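Local coordinates for protein allantoicase (Saccharomyces cerevisiae, PDB 1O59) that hydrolyses allantoate to (S)-ureidoglycolate and urea, a step of allantoin degradation that lets yeast use purines as secondary nitrogen sources, at residues Ser48-Trp53 / Asp81-Arg86. Sequence-based numbering, arbitrary orientation.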
ATOM      1  N   SER A  48      16.360  10.115   5.377  1.00 58.15           N
ATOM      2  CA  SER A  48      16.851  11.356   5.931  1.00 57.58           C
ATOM      3  C   SER A  48      15.804  12.426   6.000  1.00 57.01           C
ATOM      4  O   SER A  48      14.725  12.267   5.474  1.00 56.44           O
ATOM      5  CB  SER A  48      18.016  11.876   5.095  1.00 58.06           C
ATOM      6  OG  SER A  48      18.755  12.843   5.853  1.00 58.88           O
ATOM      7  N   PHE A  49      16.142  13.539   6.645  1.00 57.47           N
ATOM      8  CA  PHE A  49      15.201  14.637   6.782  1.00 58.06           C
ATOM      9  C   PHE A  49      16.008  15.862   7.155  1.00 57.93           C
ATOM     10  O   PHE A  49      17.143  15.760   7.638  1.00 57.16           O
ATOM     11  CB  PHE A  49      14.111  14.310   7.841  1.00 58.97           C
ATOM     12  CG  PHE A  49      14.685  13.737   9.114  1.00 60.31           C
ATOM     13  CD1 PHE A  49      15.149  14.582  10.126  1.00 61.46           C
ATOM     14  CD2 PHE A  49      14.841  12.357   9.269  1.00 61.02           C
ATOM     15  CE1 PHE A  49      15.739  14.061  11.273  1.00 61.44           C
ATOM     16  CE2 PHE A  49      15.413  11.835  10.427  1.00 61.71           C
ATOM     17  CZ  PHE A  49      15.876  12.692  11.428  1.00 61.08           C
ATOM     18  N   SER A  50      15.414  17.019   6.884  1.00 57.94           N
ATOM     19  CA  SER A  50      15.994  18.309   7.226  1.00 57.97           C
ATOM     20  C   SER A  50      15.904  18.580   8.723  1.00 58.50           C
ATOM     21  O   SER A  50      16.782  19.186   9.312  1.00 58.65           O
ATOM     22  CB  SER A  50      15.234  19.428   6.484  1.00 57.95           C
ATOM     23  OG  SER A  50      13.846  19.406   6.772  1.00 55.73           O
ATOM     24  N   ASP A  51      14.790  18.177   9.309  1.00 59.32           N
ATOM     25  CA  ASP A  51      14.419  18.554  10.654  1.00 59.73           C
ATOM     26  C   ASP A  51      13.216  17.713  11.044  1.00 60.48           C
ATOM     27  O   ASP A  51      12.522  17.236  10.187  1.00 61.64           O
ATOM     28  CB  ASP A  51      14.025  20.018  10.733  1.00 59.15           C
ATOM     29  CG  ASP A  51      13.841  20.484  12.160  1.00 58.62           C
ATOM     30  OD1 ASP A  51      14.860  20.614  12.871  1.00 58.97           O
ATOM     31  OD2 ASP A  51      12.734  20.710  12.673  1.00 54.62           O
ATOM     32  N   GLU A  52      12.974  17.597  12.346  1.00 61.29           N
ATOM     33  CA  GLU A  52      12.058  16.645  12.971  1.00 61.46           C
ATOM     34  C   GLU A  52      11.711  17.187  14.372  1.00 60.75           C
ATOM     35  O   GLU A  52      11.322  16.419  15.251  1.00 62.30           O
ATOM     36  CB  GLU A  52      12.861  15.341  13.197  1.00 61.86           C
ATOM     37  CG  GLU A  52      12.240  14.107  12.649  1.00 63.38           C
ATOM     38  CD  GLU A  52      12.865  12.815  13.161  1.00 62.75           C
ATOM     39  OE1 GLU A  52      13.655  12.785  14.125  1.00 62.70           O
ATOM     40  OE2 GLU A  52      12.488  11.787  12.597  1.00 68.27           O
ATOM     41  N   TRP A  53      11.911  18.469  14.618  1.00 59.65           N
ATOM     42  CA  TRP A  53      12.006  18.960  15.970  1.00 59.43           C
ATOM     43  C   TRP A  53      10.828  18.536  16.858  1.00 59.83           C
ATOM     44  O   TRP A  53      11.035  18.067  17.984  1.00 60.23           O
ATOM     45  CB  TRP A  53      12.206  20.491  16.021  1.00 59.60           C
ATOM     46  CG  TRP A  53      12.215  20.954  17.426  1.00 59.46           C
ATOM     47  CD1 TRP A  53      11.130  21.329  18.170  1.00 60.55           C
ATOM     48  CD2 TRP A  53      13.333  21.003  18.305  1.00 60.05           C
ATOM     49  NE1 TRP A  53      11.510  21.620  19.456  1.00 61.26           N
ATOM     50  CE2 TRP A  53      12.859  21.431  19.569  1.00 59.19           C
ATOM     51  CE3 TRP A  53      14.703  20.743  18.156  1.00 61.70           C
ATOM     52  CZ2 TRP A  53      13.696  21.600  20.678  1.00 61.25           C
ATOM     53  CZ3 TRP A  53      15.562  20.933  19.288  1.00 61.41           C
ATOM     54  CH2 TRP A  53      15.043  21.345  20.523  1.00 60.81           C
ATOM     55  N   ASP A  81       1.107  12.927  16.120  1.00 71.98           N
ATOM     56  CA  ASP A  81       1.180  11.747  15.285  1.00 69.40           C
ATOM     57  C   ASP A  81       1.459  12.216  13.878  1.00 67.19           C
ATOM     58  O   ASP A  81       0.552  12.368  13.037  1.00 66.40           O
ATOM     59  CB  ASP A  81      -0.117  10.970  15.376  1.00 69.42           C
ATOM     60  CG  ASP A  81      -0.023   9.602  14.743  1.00 69.65           C
ATOM     61  OD1 ASP A  81       0.977   9.300  14.029  1.00 68.44           O
ATOM     62  OD2 ASP A  81      -0.927   8.761  14.919  1.00 70.03           O
ATOM     63  N   GLY A  82       2.733  12.491  13.645  1.00 64.70           N
ATOM     64  CA  GLY A  82       3.135  13.181  12.441  1.00 63.16           C
ATOM     65  C   GLY A  82       4.546  13.677  12.407  1.00 61.69           C
ATOM     66  O   GLY A  82       5.327  13.493  13.345  1.00 62.63           O
ATOM     67  N   TRP A  83       4.870  14.310  11.303  1.00 60.30           N
ATOM     68  CA  TRP A  83       6.143  14.982  11.131  1.00 59.85           C
ATOM     69  C   TRP A  83       5.912  16.467  11.351  1.00 59.45           C
ATOM     70  O   TRP A  83       5.032  17.047  10.710  1.00 59.48           O
ATOM     71  CB  TRP A  83       6.644  14.757   9.711  1.00 60.11           C
ATOM     72  CG  TRP A  83       7.912  15.466   9.377  1.00 59.10           C
ATOM     73  CD1 TRP A  83       8.999  15.599  10.172  1.00 59.70           C
ATOM     74  CD2 TRP A  83       8.222  16.117   8.158  1.00 58.81           C
ATOM     75  NE1 TRP A  83       9.982  16.295   9.527  1.00 59.59           N
ATOM     76  CE2 TRP A  83       9.536  16.623   8.274  1.00 60.93           C
ATOM     77  CE3 TRP A  83       7.522  16.323   6.949  1.00 60.83           C
ATOM     78  CZ2 TRP A  83      10.186  17.330   7.219  1.00 60.92           C
ATOM     79  CZ3 TRP A  83       8.166  17.024   5.893  1.00 60.12           C
ATOM     80  CH2 TRP A  83       9.483  17.522   6.047  1.00 60.18           C
ATOM     81  N   GLU A  84       6.644  17.068  12.278  1.00 58.09           N
ATOM     82  CA  GLU A  84       6.553  18.486  12.465  1.00 58.21           C
ATOM     83  C   GLU A  84       7.912  19.107  12.773  1.00 58.11           C
ATOM     84  O   GLU A  84       8.659  18.616  13.635  1.00 58.47           O
ATOM     85  CB  GLU A  84       5.540  18.857  13.567  1.00 58.48           C
ATOM     86  CG  GLU A  84       5.342  20.366  13.681  1.00 57.72           C
ATOM     87  CD  GLU A  84       4.579  20.797  14.907  1.00 59.33           C
ATOM     88  OE1 GLU A  84       4.140  19.911  15.680  1.00 61.24           O
ATOM     89  OE2 GLU A  84       4.397  22.037  15.080  1.00 59.01           O
ATOM     90  N   THR A  85       8.219  20.193  12.059  1.00 57.09           N
ATOM     91  CA  THR A  85       9.533  20.821  12.126  1.00 56.58           C
ATOM     92  C   THR A  85       9.513  22.098  12.906  1.00 55.90           C
ATOM     93  O   THR A  85       8.466  22.634  13.212  1.00 55.69           O
ATOM     94  CB  THR A  85      10.065  21.113  10.711  1.00 56.90           C
ATOM     95  OG1 THR A  85       9.145  21.940   9.961  1.00 55.07           O
ATOM     96  CG2 THR A  85      10.216  19.760   9.930  1.00 57.05           C
ATOM     97  N   ARG A  86      10.697  22.569  13.257  1.00 55.33           N
ATOM     98  CA  ARG A  86      10.823  23.819  13.991  1.00 54.91           C
ATOM     99  C   ARG A  86      10.315  24.980  13.142  1.00 54.51           C
ATOM    100  O   ARG A  86      10.195  24.875  11.915  1.00 54.96           O
ATOM    101  CB  ARG A  86      12.276  24.058  14.412  1.00 54.78           C
ATOM    102  CG  ARG A  86      13.298  23.942  13.278  1.00 54.52           C
ATOM    103  CD  ARG A  86      13.508  25.166  12.395  1.00 54.38           C
ATOM    104  NE  ARG A  86      14.190  24.718  11.194  1.00 55.38           N
ATOM    105  CZ  ARG A  86      13.610  24.052  10.210  1.00 55.31           C
ATOM    106  NH1 ARG A  86      12.301  23.809  10.209  1.00 56.36           N
ATOM    107  NH2 ARG A  86      14.351  23.630   9.209  1.00 56.35           N
TER
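With chi1 of Asp51 at -171°, CG lies anti to the backbone N and the carboxylate reaches the backbone of Thr85-Arg86; Arg86, bent at chi2 (83°), folds its guanidinium back over that same side chain. OD2 of Asp51 accepts from Arg86 N at 2.8 Å, on the anti side but tilted out of the carboxylate plane. From the opposite face of that plane Trp53 N, two residues on in the chain, donates to Asp51 OD2 at 3.1 Å, and this hydrogen bond closes an Asx turn. The carboxylate of Asp51 and the guanidinium of Arg86 are stacked, their planes 18° apart, with Asp51 CG over the guanidinium centre. No guanidinium N-H points at Asp51 OD2, so the long salt bridge from Arg86 NH1 (4.0 Å) works through charge alone, while NH1 pairs with Asp94. In the first allantoicase repeat, these contacts tie the loop leaving edge strand 45-49 of the five-stranded antiparallel sheet to the residues after short strand 83-84, which belongs to a second antiparallel sheet and pairs with strand 186-196. An alanine in place of Asp51 would probably leave Trp53 N and Arg86 N without their shared acceptor and the turn free to shift. Deeper in, buried Trp83 gives NE1 to Asp51 O at 2.8 Å, the oxygen lying in the indole plane. Thr85 CG2 packs 3.4 Å from Asp51 O, while Thr85 OG1 bonds to Asp94 and Gly185. Farther out, Trp53 CB rests against Arg86 CB at 3.9 Å.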